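Local coordinates for protein yersinopine synthase (PDB 6C4M) that catalyses the NADPH-dependent reductive condensation of pyruvate with an amino acid-derived intermediate, the last step in making the metallophore yersinopine, at residues N329-W341 with E352-L364. Sequence-based numbering, arbitrary orientation.
Sequences NYPVPASMVSRRW and EQQYALFVRYTAL
E352 sends CG anti to its backbone N (chi1 -167°) and stays extended beyond it, which carries its carboxylate to the indole edge of W341. W341, with chi1 at -94°, lays its indole over A356 on helix 350-364. The motif is a knob into a hole: the indole sits among E352, Y355, A356 and V359. CB of A356 packs over one indole face, 3.6 Å from CE3 of W341. The six-membered ring of W341 also turns its edge to the face of Y355 in a T-shaped pair, planes at 69°. Y355 meets Y355 of the second subunit, so this packing borders the dimer interface. W341 NE1 donates to E352 OE2 at 2.9 Å, in the indole plane, meeting the oxygen on its anti side but tilted out of the carboxylate plane. R340 forms a salt bridge with E352 end-on, NH1 and NH2 both reaching OE2, NH2 at 3.1 Å. Three N-H groups thus converge on E352 OE2, which would favour a charged carboxylate. S338 N-caps helix 339-344, its OG accepting from W341 N. Further along, M336 sets CB against V359 CG1 and CG against A363 CB. V337 pushes CG2 against the backbone of R360, 3.8 Å from R360 CA. V332 CB meets A363 CB at 3.8 Å, and V332 CG1 touches L364 CD1. The far end lies nearer the cofactor: the Y330 side chain is about 8 Å from the bound NADP. There R360 NH2 donates to a lone pair of Y330 O at 3.1 Å, and a water links that same oxygen to R360 NE.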
ATOM      1  N   ASN A 329      13.975  13.793  -3.523  1.00 42.35           N
ATOM      2  CA  ASN A 329      13.795  12.851  -4.630  1.00 39.67           C
ATOM      3  C   ASN A 329      12.348  12.822  -5.137  1.00 45.33           C
ATOM      4  O   ASN A 329      12.044  13.473  -6.143  1.00 39.86           O
ATOM      5  CB  ASN A 329      14.305  11.471  -4.206  1.00 40.17           C
ATOM      6  CG  ASN A 329      15.817  11.449  -4.043  1.00 45.70           C
ATOM      7  OD1 ASN A 329      16.537  11.096  -4.982  1.00 45.49           O
ATOM      8  ND2 ASN A 329      16.308  11.883  -2.870  1.00 37.34           N
ATOM      9  N   TYR A 330      11.431  12.097  -4.461  1.00 38.66           N
ATOM     10  CA  TYR A 330      10.062  11.962  -4.970  1.00 40.44           C
ATOM     11  C   TYR A 330       9.071  12.141  -3.815  1.00 37.55           C
ATOM     12  O   TYR A 330       9.105  11.371  -2.853  1.00 34.52           O
ATOM     13  CB  TYR A 330       9.887  10.601  -5.658  1.00 48.39           C
ATOM     14  CG  TYR A 330      11.017  10.271  -6.602  1.00 53.99           C
ATOM     15  CD1 TYR A 330      12.134   9.572  -6.151  1.00 50.99           C
ATOM     16  CD2 TYR A 330      10.989  10.672  -7.942  1.00 56.33           C
ATOM     17  CE1 TYR A 330      13.194   9.263  -7.006  1.00 56.58           C
ATOM     18  CE2 TYR A 330      12.049  10.365  -8.811  1.00 60.57           C
ATOM     19  CZ  TYR A 330      13.150   9.660  -8.330  1.00 63.95           C
ATOM     20  OH  TYR A 330      14.223   9.342  -9.152  1.00 68.54           O
ATOM     21  N   PRO A 331       8.228  13.161  -3.835  1.00 40.59           N
ATOM     22  CA  PRO A 331       7.358  13.424  -2.684  1.00 36.56           C
ATOM     23  C   PRO A 331       6.063  12.631  -2.731  1.00 35.84           C
ATOM     24  O   PRO A 331       5.597  12.202  -3.786  1.00 36.06           O
ATOM     25  CB  PRO A 331       7.060  14.917  -2.816  1.00 39.85           C
ATOM     26  CG  PRO A 331       7.002  15.109  -4.273  1.00 42.54           C
ATOM     27  CD  PRO A 331       8.159  14.267  -4.812  1.00 41.59           C
ATOM     28  N   VAL A 332       5.478  12.467  -1.552  1.00 34.35           N
ATOM     29  CA  VAL A 332       4.157  11.853  -1.441  1.00 32.42           C
ATOM     30  C   VAL A 332       3.271  12.804  -0.643  1.00 34.24           C
ATOM     31  O   VAL A 332       3.765  13.664   0.114  1.00 29.97           O
ATOM     32  CB  VAL A 332       4.223  10.444  -0.796  1.00 33.68           C
ATOM     33  CG1 VAL A 332       5.156   9.487  -1.616  1.00 36.47           C
ATOM     34  CG2 VAL A 332       4.671  10.515   0.676  1.00 32.99           C
ATOM     35  N   PRO A 333       1.951  12.666  -0.791  1.00 37.86           N
ATOM     36  CA  PRO A 333       1.020  13.581  -0.109  1.00 37.70           C
ATOM     37  C   PRO A 333       1.242  13.596   1.394  1.00 35.78           C
ATOM     38  O   PRO A 333       1.627  12.588   1.997  1.00 30.77           O
ATOM     39  CB  PRO A 333      -0.362  13.015  -0.457  1.00 44.36           C
ATOM     40  CG  PRO A 333      -0.156  12.156  -1.650  1.00 45.77           C
ATOM     41  CD  PRO A 333       1.262  11.674  -1.631  1.00 40.67           C
ATOM     42  N   ALA A 334       0.974  14.757   2.008  1.00 32.75           N
ATOM     43  CA  ALA A 334       1.163  14.872   3.449  1.00 34.24           C
ATOM     44  C   ALA A 334       0.099  14.087   4.214  1.00 31.80           C
ATOM     45  O   ALA A 334       0.281  13.830   5.407  1.00 34.22           O
ATOM     46  CB  ALA A 334       1.138  16.331   3.891  1.00 35.73           C
ATOM     47  N   SER A 335      -1.002  13.737   3.555  1.00 33.80           N
ATOM     48  CA  SER A 335      -2.027  12.872   4.139  1.00 33.69           C
ATOM     49  C   SER A 335      -1.533  11.440   4.338  1.00 34.99           C
ATOM     50  O   SER A 335      -2.085  10.717   5.173  1.00 34.37           O
ATOM     51  CB  SER A 335      -3.249  12.849   3.231  1.00 37.25           C
ATOM     52  OG  SER A 335      -2.856  12.335   1.968  1.00 41.51           O
ATOM     53  N   MET A 336      -0.528  11.012   3.564  1.00 31.81           N
ATOM     54  CA  MET A 336       0.152   9.740   3.765  1.00 31.34           C
ATOM     55  C   MET A 336       1.341   9.907   4.707  1.00 29.45           C
ATOM     56  O   MET A 336       1.354   9.345   5.801  1.00 31.12           O
ATOM     57  CB  MET A 336       0.582   9.172   2.414  1.00 28.94           C
ATOM     58  CG  MET A 336      -0.580   8.928   1.489  1.00 30.14           C
ATOM     59  SD  MET A 336      -1.702   7.594   2.169  1.00 33.48           S
ATOM     60  CE  MET A 336      -0.739   6.182   1.731  1.00 38.77           C
ATOM     61  N   VAL A 337       2.316  10.731   4.337  1.00 32.58           N
ATOM     62  CA  VAL A 337       3.489  10.938   5.181  1.00 32.65           C
ATOM     63  C   VAL A 337       3.481  12.372   5.689  1.00 32.65           C
ATOM     64  O   VAL A 337       3.758  13.306   4.930  1.00 30.32           O
ATOM     65  CB  VAL A 337       4.796  10.636   4.428  1.00 32.11           C
ATOM     66  CG1 VAL A 337       5.993  10.919   5.324  1.00 28.08           C
ATOM     67  CG2 VAL A 337       4.794   9.172   3.945  1.00 30.16           C
ATOM     68  N   SER A 338       3.281  12.540   6.993  1.00 28.40           N
ATOM     69  CA  SER A 338       3.107  13.871   7.536  1.00 33.67           C
ATOM     70  C   SER A 338       4.432  14.647   7.510  1.00 37.02           C
ATOM     71  O   SER A 338       5.529  14.076   7.440  1.00 30.59           O
ATOM     72  CB  SER A 338       2.578  13.785   8.966  1.00 31.05           C
ATOM     73  OG  SER A 338       3.570  13.177   9.774  1.00 29.55           O
ATOM     74  N   ARG A 339       4.330  15.977   7.582  1.00 32.90           N
ATOM     75  CA  ARG A 339       5.547  16.772   7.733  1.00 32.00           C
ATOM     76  C   ARG A 339       6.197  16.474   9.065  1.00 34.48           C
ATOM     77  O   ARG A 339       7.422  16.512   9.182  1.00 32.70           O
ATOM     78  CB  ARG A 339       5.263  18.288   7.630  1.00 33.24           C
ATOM     79  CG  ARG A 339       4.801  18.774   6.269  1.00 35.68           C
ATOM     80  CD  ARG A 339       5.720  18.318   5.167  1.00 37.06           C
ATOM     81  NE  ARG A 339       7.130  18.625   5.440  1.00 35.31           N
ATOM     82  CZ  ARG A 339       8.112  18.423   4.572  1.00 37.50           C
ATOM     83  NH1 ARG A 339       7.846  17.971   3.352  1.00 38.94           N
ATOM     84  NH2 ARG A 339       9.361  18.685   4.922  1.00 36.41           N
ATOM     85  N   ARG A 340       5.401  16.179  10.088  1.00 30.03           N
ATOM     86  CA  ARG A 340       5.998  15.761  11.349  1.00 33.06           C
ATOM     87  C   ARG A 340       6.865  14.514  11.159  1.00 37.62           C
ATOM     88  O   ARG A 340       7.962  14.420  11.726  1.00 34.84           O
ATOM     89  CB  ARG A 340       4.917  15.494  12.387  1.00 36.54           C
ATOM     90  CG  ARG A 340       5.466  15.263  13.800  1.00 39.68           C
ATOM     91  CD  ARG A 340       4.489  14.453  14.660  1.00 44.18           C
ATOM     92  NE  ARG A 340       5.214  13.403  15.385  1.00 53.85           N
ATOM     93  CZ  ARG A 340       4.988  12.100  15.306  1.00 50.46           C
ATOM     94  NH1 ARG A 340       4.013  11.598  14.555  1.00 52.77           N
ATOM     95  NH2 ARG A 340       5.743  11.284  16.024  1.00 60.48           N
ATOM     96  N   TRP A 341       6.377  13.527  10.400  1.00 31.24           N
ATOM     97  CA  TRP A 341       7.160  12.303  10.220  1.00 32.53           C
ATOM     98  C   TRP A 341       8.489  12.610   9.512  1.00 30.98           C
ATOM     99  O   TRP A 341       9.541  12.060   9.856  1.00 30.57           O
ATOM    100  CB  TRP A 341       6.334  11.260   9.451  1.00 28.87           C
ATOM    101  CG  TRP A 341       5.569  10.258  10.344  1.00 30.75           C
ATOM    102  CD1 TRP A 341       5.605  10.164  11.712  1.00 30.30           C
ATOM    103  CD2 TRP A 341       4.672   9.226   9.901  1.00 27.78           C
ATOM    104  NE1 TRP A 341       4.803   9.135  12.137  1.00 29.91           N
ATOM    105  CE2 TRP A 341       4.224   8.545  11.044  1.00 29.84           C
ATOM    106  CE3 TRP A 341       4.224   8.806   8.644  1.00 28.39           C
ATOM    107  CZ2 TRP A 341       3.336   7.472  10.969  1.00 33.32           C
ATOM    108  CZ3 TRP A 341       3.372   7.747   8.569  1.00 29.59           C
ATOM    109  CH2 TRP A 341       2.929   7.081   9.723  1.00 31.42           C
ATOM    110  N   GLU A 352       8.154   3.377  14.537  1.00 30.74           N
ATOM    111  CA  GLU A 352       7.481   4.488  13.870  1.00 31.73           C
ATOM    112  C   GLU A 352       8.216   4.904  12.606  1.00 32.49           C
ATOM    113  O   GLU A 352       7.586   5.263  11.602  1.00 27.09           O
ATOM    114  CB  GLU A 352       7.354   5.688  14.802  1.00 37.45           C
ATOM    115  CG  GLU A 352       6.380   6.728  14.242  1.00 40.09           C
ATOM    116  CD  GLU A 352       5.926   7.748  15.270  1.00 42.35           C
ATOM    117  OE1 GLU A 352       6.468   7.774  16.400  1.00 39.04           O
ATOM    118  OE2 GLU A 352       5.024   8.529  14.927  1.00 40.07           O
ATOM    119  N   GLN A 353       9.553   4.890  12.647  1.00 33.05           N
ATOM    120  CA  GLN A 353      10.328   5.039  11.428  1.00 31.62           C
ATOM    121  C   GLN A 353       9.874   4.049  10.372  1.00 27.54           C
ATOM    122  O   GLN A 353       9.664   4.408   9.201  1.00 28.96           O
ATOM    123  CB  GLN A 353      11.828   4.833  11.723  1.00 31.56           C
ATOM    124  CG  GLN A 353      12.522   5.996  12.422  1.00 32.25           C
ATOM    125  CD  GLN A 353      14.050   5.820  12.387  1.00 36.87           C
ATOM    126  OE1 GLN A 353      14.562   4.756  12.018  1.00 37.97           O
ATOM    127  NE2 GLN A 353      14.768   6.859  12.748  1.00 34.27           N
ATOM    128  N   GLN A 354       9.704   2.786  10.775  1.00 26.45           N
ATOM    129  CA  GLN A 354       9.335   1.769   9.817  1.00 28.04           C
ATOM    130  C   GLN A 354       7.948   2.023   9.256  1.00 31.24           C
ATOM    131  O   GLN A 354       7.742   1.963   8.036  1.00 26.70           O
ATOM    132  CB  GLN A 354       9.436   0.394  10.482  1.00 35.37           C
ATOM    133  CG  GLN A 354      10.920  -0.063  10.655  1.00 30.13           C
ATOM    134  CD  GLN A 354      11.029  -1.302  11.528  1.00 31.68           C
ATOM    135  OE1 GLN A 354      10.187  -2.176  11.466  1.00 31.31           O
ATOM    136  NE2 GLN A 354      12.033  -1.344  12.381  1.00 36.85           N
ATOM    137  N   TYR A 355       6.975   2.284  10.132  1.00 29.64           N
ATOM    138  CA  TYR A 355       5.623   2.592   9.667  1.00 31.78           C
ATOM    139  C   TYR A 355       5.678   3.722   8.645  1.00 27.48           C
ATOM    140  O   TYR A 355       5.134   3.601   7.538  1.00 26.31           O
ATOM    141  CB  TYR A 355       4.727   2.940  10.873  1.00 31.39           C
ATOM    142  CG  TYR A 355       3.236   3.191  10.607  1.00 30.00           C
ATOM    143  CD1 TYR A 355       2.631   2.808   9.422  1.00 29.29           C
ATOM    144  CD2 TYR A 355       2.449   3.807  11.568  1.00 30.90           C
ATOM    145  CE1 TYR A 355       1.304   3.041   9.202  1.00 32.19           C
ATOM    146  CE2 TYR A 355       1.105   4.060  11.351  1.00 33.10           C
ATOM    147  CZ  TYR A 355       0.536   3.671  10.167  1.00 30.83           C
ATOM    148  OH  TYR A 355      -0.808   3.870   9.952  1.00 32.31           O
ATOM    149  N   ALA A 356       6.420   4.794   8.966  1.00 29.50           N
ATOM    150  CA  ALA A 356       6.506   5.927   8.048  1.00 30.55           C
ATOM    151  C   ALA A 356       7.074   5.508   6.701  1.00 29.48           C
ATOM    152  O   ALA A 356       6.551   5.912   5.654  1.00 27.84           O
ATOM    153  CB  ALA A 356       7.336   7.052   8.658  1.00 30.92           C
ATOM    154  N   LEU A 357       8.114   4.654   6.701  1.00 27.39           N
ATOM    155  CA  LEU A 357       8.702   4.218   5.444  1.00 23.34           C
ATOM    156  C   LEU A 357       7.782   3.298   4.664  1.00 28.13           C
ATOM    157  O   LEU A 357       7.730   3.392   3.425  1.00 26.55           O
ATOM    158  CB  LEU A 357      10.049   3.544   5.705  1.00 24.50           C
ATOM    159  CG  LEU A 357      11.187   4.493   6.095  1.00 28.61           C
ATOM    160  CD1 LEU A 357      12.364   3.692   6.707  1.00 31.36           C
ATOM    161  CD2 LEU A 357      11.642   5.289   4.855  1.00 30.99           C
ATOM    162  N   PHE A 358       7.066   2.375   5.362  1.00 25.48           N
ATOM    163  CA  PHE A 358       6.094   1.538   4.667  1.00 28.82           C
ATOM    164  C   PHE A 358       5.020   2.400   4.035  1.00 25.36           C
ATOM    165  O   PHE A 358       4.635   2.183   2.878  1.00 27.83           O
ATOM    166  CB  PHE A 358       5.474   0.480   5.610  1.00 24.86           C
ATOM    167  CG  PHE A 358       4.554  -0.460   4.891  1.00 26.11           C
ATOM    168  CD1 PHE A 358       3.244  -0.107   4.651  1.00 25.93           C
ATOM    169  CD2 PHE A 358       5.020  -1.661   4.393  1.00 28.78           C
ATOM    170  CE1 PHE A 358       2.397  -0.952   3.951  1.00 25.40           C
ATOM    171  CE2 PHE A 358       4.179  -2.509   3.713  1.00 28.59           C
ATOM    172  CZ  PHE A 358       2.859  -2.140   3.491  1.00 28.47           C
ATOM    173  N   VAL A 359       4.561   3.424   4.750  1.00 24.78           N
ATOM    174  CA  VAL A 359       3.542   4.297   4.175  1.00 27.95           C
ATOM    175  C   VAL A 359       4.113   5.010   2.960  1.00 32.08           C
ATOM    176  O   VAL A 359       3.479   5.075   1.892  1.00 28.84           O
ATOM    177  CB  VAL A 359       2.996   5.284   5.233  1.00 29.77           C
ATOM    178  CG1 VAL A 359       2.052   6.279   4.592  1.00 31.37           C
ATOM    179  CG2 VAL A 359       2.226   4.549   6.316  1.00 26.44           C
ATOM    180  N   ARG A 360       5.335   5.524   3.090  1.00 26.65           N
ATOM    181  CA  ARG A 360       5.966   6.188   1.958  1.00 28.13           C
ATOM    182  C   ARG A 360       5.988   5.305   0.711  1.00 28.56           C
ATOM    183  O   ARG A 360       5.533   5.724  -0.356  1.00 28.61           O
ATOM    184  CB  ARG A 360       7.376   6.618   2.340  1.00 31.80           C
ATOM    185  CG  ARG A 360       7.909   7.628   1.387  1.00 40.65           C
ATOM    186  CD  ARG A 360       9.103   7.117   0.710  1.00 36.80           C
ATOM    187  NE  ARG A 360       9.532   8.065  -0.296  1.00 39.82           N
ATOM    188  CZ  ARG A 360      10.334   7.774  -1.294  1.00 46.29           C
ATOM    189  NH1 ARG A 360      10.844   6.537  -1.405  1.00 41.41           N
ATOM    190  NH2 ARG A 360      10.627   8.734  -2.167  1.00 35.25           N
ATOM    191  N   TYR A 361       6.498   4.060   0.821  1.00 29.32           N
ATOM    192  CA  TYR A 361       6.576   3.214  -0.368  1.00 30.13           C
ATOM    193  C   TYR A 361       5.210   2.773  -0.874  1.00 30.65           C
ATOM    194  O   TYR A 361       5.031   2.578  -2.083  1.00 33.75           O
ATOM    195  CB  TYR A 361       7.511   2.034  -0.103  1.00 26.53           C
ATOM    196  CG  TYR A 361       8.925   2.508  -0.275  1.00 29.77           C
ATOM    197  CD1 TYR A 361       9.523   2.504  -1.527  1.00 30.01           C
ATOM    198  CD2 TYR A 361       9.649   3.015   0.798  1.00 29.59           C
ATOM    199  CE1 TYR A 361      10.811   3.006  -1.713  1.00 34.92           C
ATOM    200  CE2 TYR A 361      10.934   3.522   0.624  1.00 32.70           C
ATOM    201  CZ  TYR A 361      11.513   3.519  -0.629  1.00 34.06           C
ATOM    202  OH  TYR A 361      12.811   3.999  -0.778  1.00 39.62           O
ATOM    203  N   THR A 362       4.231   2.609   0.005  1.00 30.79           N
ATOM    204  CA  THR A 362       2.868   2.371  -0.473  1.00 32.83           C
ATOM    205  C   THR A 362       2.381   3.564  -1.291  1.00 31.17           C
ATOM    206  O   THR A 362       1.880   3.407  -2.410  1.00 34.38           O
ATOM    207  CB  THR A 362       1.955   2.089   0.721  1.00 29.19           C
ATOM    208  OG1 THR A 362       2.457   0.969   1.428  1.00 30.95           O
ATOM    209  CG2 THR A 362       0.467   1.845   0.306  1.00 34.18           C
ATOM    210  N   ALA A 363       2.557   4.774  -0.755  1.00 31.45           N
ATOM    211  CA  ALA A 363       2.077   5.975  -1.443  1.00 32.61           C
ATOM    212  C   ALA A 363       2.745   6.148  -2.803  1.00 40.79           C
ATOM    213  O   ALA A 363       2.114   6.611  -3.762  1.00 35.94           O
ATOM    214  CB  ALA A 363       2.344   7.198  -0.583  1.00 29.73           C
ATOM    215  N   LEU A 364       4.027   5.784  -2.888  1.00 38.41           N
ATOM    216  CA  LEU A 364       4.815   5.914  -4.113  1.00 41.60           C
ATOM    217  C   LEU A 364       4.188   5.166  -5.282  1.00 43.76           C
ATOM    218  O   LEU A 364       4.270   5.619  -6.426  1.00 46.49           O
ATOM    219  CB  LEU A 364       6.237   5.384  -3.855  1.00 40.45           C
ATOM    220  CG  LEU A 364       7.476   6.149  -4.306  1.00 44.45           C
ATOM    221  CD1 LEU A 364       7.421   7.610  -3.910  1.00 46.68           C
ATOM    222  CD2 LEU A 364       8.777   5.493  -3.738  1.00 40.37           C
TER
HETATM  223  O   HOH W   1       8.275  10.264  -0.616  1.00 37.80           O